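PDB 2YV4: hypothetical protein PH0435 from Pyrococcus horikoshii, which is of unknown function but carries a C-terminal Sua5 domain of the kind found in threonylcarbamoyl-AMP synthases, consistent with a part in tRNA threonylcarbamoylation. Local coordinates for residues K17-K28 with V36-D45. Numbering follows the deposited sequence.
Sequences KGKITELVKELK and VIGSESYNAD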
ATOM      1  N   LYS A  17       4.609   9.878  -0.383  1.00 14.29           N
ATOM      2  CA  LYS A  17       3.392  10.407  -0.986  1.00 13.35           C
ATOM      3  C   LYS A  17       3.587  10.717  -2.468  1.00 13.04           C
ATOM      4  O   LYS A  17       2.717  10.419  -3.289  1.00 12.50           O
ATOM      5  CB  LYS A  17       2.922  11.654  -0.234  1.00 13.96           C
ATOM      6  CG  LYS A  17       2.348  11.336   1.146  1.00 16.32           C
ATOM      7  CD  LYS A  17       1.725  12.559   1.806  1.00 17.47           C
ATOM      8  CE  LYS A  17       1.105  12.209   3.156  1.00 16.68           C
ATOM      9  NZ  LYS A  17      -0.028  11.242   3.038  1.00 20.07           N
ATOM     10  N   GLY A  18       4.731  11.304  -2.812  1.00 11.71           N
ATOM     11  CA  GLY A  18       5.003  11.618  -4.203  1.00 13.81           C
ATOM     12  C   GLY A  18       5.220  10.371  -5.050  1.00 14.85           C
ATOM     13  O   GLY A  18       4.758  10.287  -6.192  1.00 14.60           O
ATOM     14  N   LYS A  19       5.918   9.390  -4.489  1.00 12.65           N
ATOM     15  CA  LYS A  19       6.189   8.151  -5.208  1.00 11.65           C
ATOM     16  C   LYS A  19       4.898   7.370  -5.461  1.00 12.34           C
ATOM     17  O   LYS A  19       4.662   6.892  -6.574  1.00 11.35           O
ATOM     18  CB  LYS A  19       7.192   7.301  -4.421  1.00 11.90           C
ATOM     19  CG  LYS A  19       7.500   5.932  -5.039  1.00 16.03           C
ATOM     20  CD  LYS A  19       8.099   6.033  -6.442  1.00 19.76           C
ATOM     21  CE  LYS A  19       9.453   6.725  -6.442  1.00 20.75           C
ATOM     22  NZ  LYS A  19      10.068   6.702  -7.803  1.00 22.94           N
ATOM     23  N   ILE A  20       4.055   7.244  -4.438  1.00 10.20           N
ATOM     24  CA  ILE A  20       2.796   6.522  -4.609  1.00  9.25           C
ATOM     25  C   ILE A  20       1.932   7.188  -5.683  1.00 11.41           C
ATOM     26  O   ILE A  20       1.384   6.513  -6.557  1.00  8.98           O
ATOM     27  CB  ILE A  20       1.997   6.444  -3.283  1.00  7.56           C
ATOM     28  CG1 ILE A  20       2.757   5.565  -2.286  1.00  4.62           C
ATOM     29  CG2 ILE A  20       0.603   5.865  -3.539  1.00  7.13           C
ATOM     30  CD1 ILE A  20       2.106   5.448  -0.931  1.00  4.17           C
ATOM     31  N   THR A  21       1.815   8.511  -5.618  1.00 11.64           N
ATOM     32  CA  THR A  21       1.026   9.252  -6.600  1.00 13.30           C
ATOM     33  C   THR A  21       1.504   8.891  -8.005  1.00 14.73           C
ATOM     34  O   THR A  21       0.699   8.637  -8.905  1.00 13.12           O
ATOM     35  CB  THR A  21       1.181  10.767  -6.402  1.00 15.26           C
ATOM     36  OG1 THR A  21       0.827  11.103  -5.056  1.00 14.96           O
ATOM     37  CG2 THR A  21       0.281  11.533  -7.373  1.00 13.84           C
ATOM     38  N   GLU A  22       2.825   8.857  -8.169  1.00 14.08           N
ATOM     39  CA  GLU A  22       3.462   8.534  -9.439  1.00 14.91           C
ATOM     40  C   GLU A  22       3.127   7.118  -9.902  1.00 13.43           C
ATOM     41  O   GLU A  22       2.725   6.915 -11.047  1.00 12.62           O
ATOM     42  CB  GLU A  22       4.984   8.682  -9.309  1.00 19.32           C
ATOM     43  CG  GLU A  22       5.770   8.349 -10.572  1.00 24.52           C
ATOM     44  CD  GLU A  22       7.262   8.182 -10.305  1.00 29.95           C
ATOM     45  OE1 GLU A  22       8.033   8.027 -11.276  1.00 32.75           O
ATOM     46  OE2 GLU A  22       7.666   8.196  -9.123  1.00 33.04           O
ATOM     47  N   LEU A  23       3.293   6.144  -9.010  1.00 11.43           N
ATOM     48  CA  LEU A  23       3.015   4.749  -9.333  1.00 11.21           C
ATOM     49  C   LEU A  23       1.559   4.493  -9.725  1.00 11.04           C
ATOM     50  O   LEU A  23       1.288   3.740 -10.662  1.00  9.25           O
ATOM     51  CB  LEU A  23       3.395   3.839  -8.157  1.00 13.18           C
ATOM     52  CG  LEU A  23       4.885   3.560  -7.943  1.00 18.06           C
ATOM     53  CD1 LEU A  23       5.079   2.767  -6.658  1.00 20.01           C
ATOM     54  CD2 LEU A  23       5.445   2.788  -9.137  1.00 20.23           C
ATOM     55  N   VAL A  24       0.625   5.095  -8.995  1.00 10.72           N
ATOM     56  CA  VAL A  24      -0.787   4.923  -9.299  1.00  9.64           C
ATOM     57  C   VAL A  24      -1.058   5.336 -10.749  1.00 12.69           C
ATOM     58  O   VAL A  24      -1.657   4.581 -11.519  1.00 12.99           O
ATOM     59  CB  VAL A  24      -1.661   5.751  -8.332  1.00  9.71           C
ATOM     60  CG1 VAL A  24      -3.091   5.852  -8.858  1.00  6.60           C
ATOM     61  CG2 VAL A  24      -1.659   5.090  -6.950  1.00  5.71           C
ATOM     62  N   LYS A  25      -0.602   6.524 -11.130  1.00 12.12           N
ATOM     63  CA  LYS A  25      -0.801   6.996 -12.493  1.00 15.05           C
ATOM     64  C   LYS A  25      -0.184   6.012 -13.479  1.00 14.90           C
ATOM     65  O   LYS A  25      -0.804   5.661 -14.481  1.00 14.96           O
ATOM     66  CB  LYS A  25      -0.170   8.378 -12.681  1.00 16.02           C
ATOM     67  CG  LYS A  25      -0.909   9.493 -11.980  1.00 16.56           C
ATOM     68  CD  LYS A  25      -0.111  10.782 -12.041  1.00 18.92           C
ATOM     69  CE  LYS A  25      -0.785  11.894 -11.261  1.00 18.59           C
ATOM     70  NZ  LYS A  25       0.057  13.120 -11.249  1.00 19.43           N
ATOM     71  N   GLU A  26       1.035   5.565 -13.189  1.00 12.95           N
ATOM     72  CA  GLU A  26       1.721   4.618 -14.056  1.00 15.20           C
ATOM     73  C   GLU A  26       0.934   3.324 -14.214  1.00 15.46           C
ATOM     74  O   GLU A  26       0.740   2.837 -15.328  1.00 14.57           O
ATOM     75  CB  GLU A  26       3.111   4.306 -13.504  1.00 16.83           C
ATOM     76  CG  GLU A  26       4.165   5.356 -13.828  1.00 22.01           C
ATOM     77  CD  GLU A  26       5.444   5.161 -13.027  1.00 25.20           C
ATOM     78  OE1 GLU A  26       5.758   4.001 -12.681  1.00 27.57           O
ATOM     79  OE2 GLU A  26       6.137   6.164 -12.747  1.00 27.68           O
ATOM     80  N   LEU A  27       0.480   2.767 -13.098  1.00 13.27           N
ATOM     81  CA  LEU A  27      -0.281   1.530 -13.144  1.00 13.95           C
ATOM     82  C   LEU A  27      -1.594   1.719 -13.906  1.00 14.63           C
ATOM     83  O   LEU A  27      -1.970   0.876 -14.720  1.00 13.65           O
ATOM     84  CB  LEU A  27      -0.538   1.029 -11.719  1.00 14.62           C
ATOM     85  CG  LEU A  27       0.756   0.671 -10.974  1.00 15.26           C
ATOM     86  CD1 LEU A  27       0.464   0.296  -9.530  1.00 14.93           C
ATOM     87  CD2 LEU A  27       1.451  -0.478 -11.699  1.00 16.10           C
ATOM     88  N   LYS A  28      -2.283   2.829 -13.654  1.00 14.90           N
ATOM     89  CA  LYS A  28      -3.545   3.093 -14.341  1.00 17.97           C
ATOM     90  C   LYS A  28      -3.336   3.169 -15.849  1.00 19.36           C
ATOM     91  O   LYS A  28      -4.068   2.547 -16.616  1.00 20.86           O
ATOM     92  CB  LYS A  28      -4.170   4.402 -13.859  1.00 18.13           C
ATOM     93  CG  LYS A  28      -4.947   4.310 -12.556  1.00 18.25           C
ATOM     94  CD  LYS A  28      -5.646   5.629 -12.292  1.00 19.01           C
ATOM     95  CE  LYS A  28      -6.495   5.605 -11.039  1.00 21.28           C
ATOM     96  NZ  LYS A  28      -7.128   6.939 -10.811  1.00 19.79           N
ATOM     97  N   VAL A  36      -4.715   1.309  -2.895  1.00  6.88           N
ATOM     98  CA  VAL A  36      -3.727   1.820  -1.973  1.00  5.79           C
ATOM     99  C   VAL A  36      -4.175   1.568  -0.546  1.00  5.41           C
ATOM    100  O   VAL A  36      -5.330   1.809  -0.193  1.00  4.10           O
ATOM    101  CB  VAL A  36      -3.512   3.338  -2.148  1.00  6.05           C
ATOM    102  CG1 VAL A  36      -2.780   3.911  -0.921  1.00  6.20           C
ATOM    103  CG2 VAL A  36      -2.712   3.607  -3.418  1.00  4.33           C
ATOM    104  N   ILE A  37      -3.263   1.045   0.257  1.00  4.23           N
ATOM    105  CA  ILE A  37      -3.528   0.836   1.669  1.00  4.87           C
ATOM    106  C   ILE A  37      -2.547   1.832   2.278  1.00  5.80           C
ATOM    107  O   ILE A  37      -1.338   1.594   2.291  1.00  5.13           O
ATOM    108  CB  ILE A  37      -3.168  -0.588   2.137  1.00  6.25           C
ATOM    109  CG1 ILE A  37      -3.982  -1.622   1.357  1.00  7.90           C
ATOM    110  CG2 ILE A  37      -3.462  -0.726   3.627  1.00  7.49           C
ATOM    111  CD1 ILE A  37      -3.667  -3.062   1.750  1.00  9.06           C
ATOM    112  N   GLY A  38      -3.064   2.968   2.743  1.00  5.73           N
ATOM    113  CA  GLY A  38      -2.193   3.980   3.312  1.00  6.37           C
ATOM    114  C   GLY A  38      -2.937   5.060   4.070  1.00  7.75           C
ATOM    115  O   GLY A  38      -3.992   4.802   4.649  1.00  9.16           O
ATOM    116  N   SER A  39      -2.389   6.273   4.061  1.00  9.44           N
ATOM    117  CA  SER A  39      -2.990   7.402   4.767  1.00 10.84           C
ATOM    118  C   SER A  39      -3.988   8.166   3.892  1.00 13.03           C
ATOM    119  O   SER A  39      -4.804   8.940   4.401  1.00 10.55           O
ATOM    120  CB  SER A  39      -1.895   8.349   5.264  1.00 11.64           C
ATOM    121  OG  SER A  39      -1.100   8.817   4.188  1.00 13.59           O
ATOM    122  N   GLU A  40      -3.905   7.955   2.580  1.00 12.21           N
ATOM    123  CA  GLU A  40      -4.809   8.581   1.614  1.00 13.05           C
ATOM    124  C   GLU A  40      -4.800   7.782   0.307  1.00 12.29           C
ATOM    125  O   GLU A  40      -3.932   6.941   0.099  1.00 11.18           O
ATOM    126  CB  GLU A  40      -4.430  10.043   1.357  1.00 16.28           C
ATOM    127  CG  GLU A  40      -3.018  10.264   0.865  1.00 17.73           C
ATOM    128  CD  GLU A  40      -2.719  11.734   0.651  1.00 21.69           C
ATOM    129  OE1 GLU A  40      -3.389  12.354  -0.200  1.00 23.43           O
ATOM    130  OE2 GLU A  40      -1.824  12.272   1.336  1.00 22.04           O
ATOM    131  N   SER A  41      -5.758   8.056  -0.572  1.00 11.45           N
ATOM    132  CA  SER A  41      -5.890   7.315  -1.822  1.00  9.93           C
ATOM    133  C   SER A  41      -4.896   7.598  -2.929  1.00 10.65           C
ATOM    134  O   SER A  41      -4.551   6.693  -3.686  1.00 10.40           O
ATOM    135  CB  SER A  41      -7.289   7.514  -2.399  1.00 10.78           C
ATOM    136  OG  SER A  41      -7.379   8.778  -3.036  1.00  9.39           O
ATOM    137  N   TYR A  42      -4.449   8.845  -3.044  1.00 11.50           N
ATOM    138  CA  TYR A  42      -3.525   9.215  -4.113  1.00 11.66           C
ATOM    139  C   TYR A  42      -4.250   8.926  -5.422  1.00 13.50           C
ATOM    140  O   TYR A  42      -3.633   8.663  -6.458  1.00 12.84           O
ATOM    141  CB  TYR A  42      -2.243   8.391  -4.023  1.00 12.75           C
ATOM    142  CG  TYR A  42      -1.552   8.517  -2.690  1.00 13.27           C
ATOM    143  CD1 TYR A  42      -0.913   9.701  -2.320  1.00 14.17           C
ATOM    144  CD2 TYR A  42      -1.562   7.460  -1.782  1.00 13.48           C
ATOM    145  CE1 TYR A  42      -0.298   9.828  -1.066  1.00 15.65           C
ATOM    146  CE2 TYR A  42      -0.956   7.572  -0.537  1.00 12.51           C
ATOM    147  CZ  TYR A  42      -0.329   8.756  -0.184  1.00 12.83           C
ATOM    148  OH  TYR A  42       0.242   8.865   1.062  1.00 12.83           O
ATOM    149  N   ASN A  43      -5.576   8.965  -5.347  1.00 15.03           N
ATOM    150  CA  ASN A  43      -6.453   8.721  -6.487  1.00 15.45           C
ATOM    151  C   ASN A  43      -6.400   7.320  -7.085  1.00 14.25           C
ATOM    152  O   ASN A  43      -6.604   7.148  -8.292  1.00 11.89           O
ATOM    153  CB  ASN A  43      -6.193   9.743  -7.587  1.00 19.24           C
ATOM    154  CG  ASN A  43      -7.398  10.598  -7.859  1.00 24.23           C
ATOM    155  OD1 ASN A  43      -8.463  10.089  -8.210  1.00 26.22           O
ATOM    156  ND2 ASN A  43      -7.250  11.908  -7.685  1.00 27.99           N
ATOM    157  N   ALA A  44      -6.121   6.323  -6.254  1.00 10.58           N
ATOM    158  CA  ALA A  44      -6.094   4.953  -6.742  1.00  9.81           C
ATOM    159  C   ALA A  44      -7.546   4.575  -7.035  1.00  8.38           C
ATOM    160  O   ALA A  44      -8.454   5.367  -6.783  1.00  7.12           O
ATOM    161  CB  ALA A  44      -5.514   4.030  -5.689  1.00  9.93           C
ATOM    162  N   ASP A  45      -7.765   3.378  -7.572  1.00  7.76           N
ATOM    163  CA  ASP A  45      -9.123   2.917  -7.870  1.00  8.67           C
ATOM    164  C   ASP A  45      -9.812   2.447  -6.592  1.00  8.83           C
ATOM    165  O   ASP A  45     -11.039   2.433  -6.507  1.00  8.30           O
ATOM    166  CB  ASP A  45      -9.096   1.746  -8.856  1.00  8.98           C
ATOM    167  CG  ASP A  45      -8.532   2.129 -10.199  1.00 10.24           C
ATOM    168  OD1 ASP A  45      -9.070   3.069 -10.824  1.00 14.28           O
ATOM    169  OD2 ASP A  45      -7.554   1.491 -10.629  1.00  8.40           O
TER
HETATM  170  O   HOH W   1      -2.156   9.245  -8.654  1.00  8.65           O
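K17 crosses the Y42 side chain at about a right angle and ends in a knot of polar groups from 36-45. Its CB is 3.8 Å from Y42 CE1, and CG passes the phenol oxygen, 3.2 Å from Y42 OH. CD and CE then cross E40 in the same way, close to its OE2, and a bend at the last torsion (chi4 -63°) directs NZ into three bonds: to Y42 OH, to S39 OG at 2.9 Å and, as a salt bridge, to E40 OE2 at 2.7 Å on its anti lone pair. E79 of strand 75-81 holds the same two hydroxyls with its two carboxylate oxygens. A methionine in place of K17 would probably leave E40 without its counter-charge and the S39 and Y42 hydroxyls without this donor.

The Y42 ring lies between E40 CG on one face and I20 on the other, where I20 CB makes a CH-pi contact 14° off the ring normal. I20 CG2 and V24 CG2 both rest on V36 CG2. One water links the carbonyls of T21 and Y42, and K28 NZ meets N43 O almost head-on at 2.6 Å. Helix 13-29 packs on strand 34-38 and on the type I' turn S41–A44, as the crossover helix of a beta-alpha-beta unit whose strands, 5-11 and 34-38, flank strand 75-81 in the parallel sheet, an arrangement found in Rossmann-like alpha/beta folds.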